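Long-range contact in mandelate racemase/muconate lactonizing protein (Paenibacillus sp., PDB 3V5C), which probably dehydrates galacturonate as a magnesium-dependent member of the enolase superfamily: residues C43-A48 with Y313-G318. The protein carries 1 engineered substitution. Sequence-based numbering, arbitrary orientation.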
loop_
_atom_site.group_PDB
_atom_site.type_symbol
_atom_site.label_atom_id
_atom_site.label_comp_id
_atom_site.label_asym_id
_atom_site.label_seq_id
_atom_site.Cartn_x
_atom_site.Cartn_y
_atom_site.Cartn_z
ATOM N N CYS A 43 -14.873 -2.773 5.313
ATOM C CA CYS A 43 -13.750 -3.129 4.441
ATOM C C CYS A 43 -14.012 -4.488 3.835
ATOM O O CYS A 43 -14.637 -5.341 4.466
ATOM C CB CYS A 43 -12.425 -3.185 5.222
ATOM S SG CYS A 43 -11.934 -1.639 5.977
ATOM N N THR A 44 -13.535 -4.691 2.609
ATOM C CA THR A 44 -13.572 -6.020 2.021
ATOM C C THR A 44 -12.241 -6.364 1.395
ATOM O O THR A 44 -11.425 -5.476 1.104
ATOM C CB THR A 44 -14.663 -6.165 0.948
ATOM O OG1 THR A 44 -14.409 -5.251 -0.127
ATOM C CG2 THR A 44 -16.026 -5.881 1.539
ATOM N N VAL A 45 -12.024 -7.665 1.216
ATOM C CA VAL A 45 -10.867 -8.183 0.491
ATOM C C VAL A 45 -11.312 -9.349 -0.391
ATOM O O VAL A 45 -11.817 -10.371 0.103
ATOM C CB VAL A 45 -9.767 -8.691 1.437
ATOM C CG1 VAL A 45 -8.590 -9.274 0.627
ATOM C CG2 VAL A 45 -9.277 -7.570 2.363
ATOM N N ASP A 46 -11.131 -9.207 -1.700
ATOM C CA ASP A 46 -11.372 -10.338 -2.594
ATOM C C ASP A 46 -10.177 -11.304 -2.534
ATOM O O ASP A 46 -9.010 -10.902 -2.682
ATOM C CB ASP A 46 -11.583 -9.856 -4.028
ATOM C CG ASP A 46 -12.920 -9.157 -4.237
ATOM O OD1 ASP A 46 -13.748 -9.112 -3.293
ATOM O OD2 ASP A 46 -13.139 -8.666 -5.373
ATOM N N ILE A 47 -10.469 -12.574 -2.290
ATOM C CA ILE A 47 -9.427 -13.563 -2.053
ATOM C C ILE A 47 -9.624 -14.754 -2.979
ATOM O O ILE A 47 -10.755 -15.132 -3.275
ATOM C CB ILE A 47 -9.491 -14.042 -0.583
ATOM C CG1 ILE A 47 -9.022 -12.926 0.361
ATOM C CG2 ILE A 47 -8.694 -15.333 -0.369
ATOM C CD1 ILE A 47 -7.558 -12.624 0.268
ATOM N N ALA A 48 -8.525 -15.324 -3.451
ATOM C CA ALA A 48 -8.581 -16.625 -4.097
ATOM C C ALA A 48 -7.765 -17.630 -3.301
ATOM O O ALA A 48 -6.751 -17.298 -2.685
ATOM C CB ALA A 48 -8.066 -16.551 -5.533
ATOM N N TYR A 313 -4.650 1.278 0.034
ATOM C CA TYR A 313 -5.819 1.748 0.748
ATOM C C TYR A 313 -7.014 1.098 0.106
ATOM O O TYR A 313 -7.091 1.009 -1.123
ATOM C CB TYR A 313 -5.965 3.267 0.742
ATOM C CG TYR A 313 -6.920 3.721 1.830
ATOM C CD1 TYR A 313 -6.489 3.874 3.137
ATOM C CD2 TYR A 313 -8.270 3.925 1.554
ATOM C CE1 TYR A 313 -7.367 4.282 4.140
ATOM C CE2 TYR A 313 -9.170 4.316 2.557
ATOM C CZ TYR A 313 -8.708 4.489 3.841
ATOM O OH TYR A 313 -9.574 4.876 4.850
ATOM N N GLY A 314 -7.940 0.637 0.936
ATOM C CA GLY A 314 -9.123 -0.051 0.448
ATOM C C GLY A 314 -8.938 -1.552 0.394
ATOM O O GLY A 314 -9.879 -2.286 0.114
ATOM N N ASN A 315 -7.731 -2.008 0.690
ATOM C CA ASN A 315 -7.474 -3.443 0.683
ATOM C C ASN A 315 -6.479 -3.829 1.767
ATOM O O ASN A 315 -5.260 -3.585 1.653
ATOM C CB ASN A 315 -6.987 -3.886 -0.703
ATOM C CG ASN A 315 -6.918 -5.383 -0.839
ATOM O OD1 ASN A 315 -6.591 -6.104 0.119
ATOM N ND2 ASN A 315 -7.218 -5.877 -2.046
ATOM N N ALA A 316 -6.993 -4.413 2.847
ATOM C CA ALA A 316 -6.167 -4.741 3.994
ATOM C C ALA A 316 -5.038 -5.682 3.614
ATOM O O ALA A 316 -3.937 -5.579 4.152
ATOM C CB ALA A 316 -7.006 -5.337 5.123
ATOM N N TYR A 317 -5.301 -6.577 2.669
ATOM C CA TYR A 317 -4.301 -7.584 2.322
ATOM C C TYR A 317 -3.020 -6.934 1.812
ATOM O O TYR A 317 -1.924 -7.434 2.037
ATOM C CB TYR A 317 -4.856 -8.534 1.265
ATOM C CG TYR A 317 -3.935 -9.686 0.941
ATOM C CD1 TYR A 317 -2.988 -9.581 -0.074
ATOM C CD2 TYR A 317 -3.998 -10.868 1.675
ATOM C CE1 TYR A 317 -2.150 -10.640 -0.369
ATOM C CE2 TYR A 317 -3.145 -11.951 1.391
ATOM C CZ TYR A 317 -2.230 -11.810 0.364
ATOM O OH TYR A 317 -1.388 -12.850 0.060
ATOM N N GLY A 318 -3.160 -5.804 1.121
ATOM C CA GLY A 318 -2.013 -5.121 0.546
ATOM C C GLY A 318 -0.991 -4.634 1.553
ATOM O O GLY A 318 0.173 -4.436 1.209
HETATM O O HOH W 1 -9.838 -4.130 3.018
HETATM O O HOH W 2 -12.495 -2.281 1.286
HETATM O O HOH W 3 -10.612 -4.599 -1.522
HETATM O O HOH W 4 -8.019 -8.423 -3.246
#
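Val-45 meets Asn-315, Ala-316 and Tyr-317 where the N-terminal capping domain meets the C-terminal barrel of the enolase fold: strand 42-52 of the antiparallel sheet lies against the loop that runs from barrel strand 307-308 into helix 317-325. The pair is a worked example of an interface that is closely packed and largely apolar in one part and bridged by water along its backbone edge. In the packed part OD1 of Asn-315 faces the fork of the valine, 3.8 Å from CG1 and from CG2 alike. CG1, anti to the backbone N (chi1 178°), reaches CB of Tyr-317 at 3.9 Å, while CG2 turns to Ala-316, 4.2 Å from its CB. Farther along, Ile-47 CD1 comes obliquely to the Tyr-317 ring, 4.2 Å from CD2; Tyr-97 adds an edge-to-face partner to that ring. An alanine in place of Val-45 would probably open a gap between the strand and Tyr-317 and Ala-316, and leave the Asn-315 oxygen less enclosed. Asn-315 precedes the turn leading into helix 317-325, and its OD1 accepts a weak, bent capping bond from Tyr-317 N (2.9 Å, 128°).

Water carries the polar side instead. Thr-44 O receives a hydrogen bond from each of two waters: one accepts from Ala-316 N, and the other also donates to Gly-314 O. A third water joins Thr-44 N to that same glycine oxygen, which therefore also accepts two bonds. Beyond the valine, the Asn-315 amide uses its other end: ND2 donates over 2.9 Å to a fourth water, which in turn gives a 2.7 Å bond to Asp-46 O.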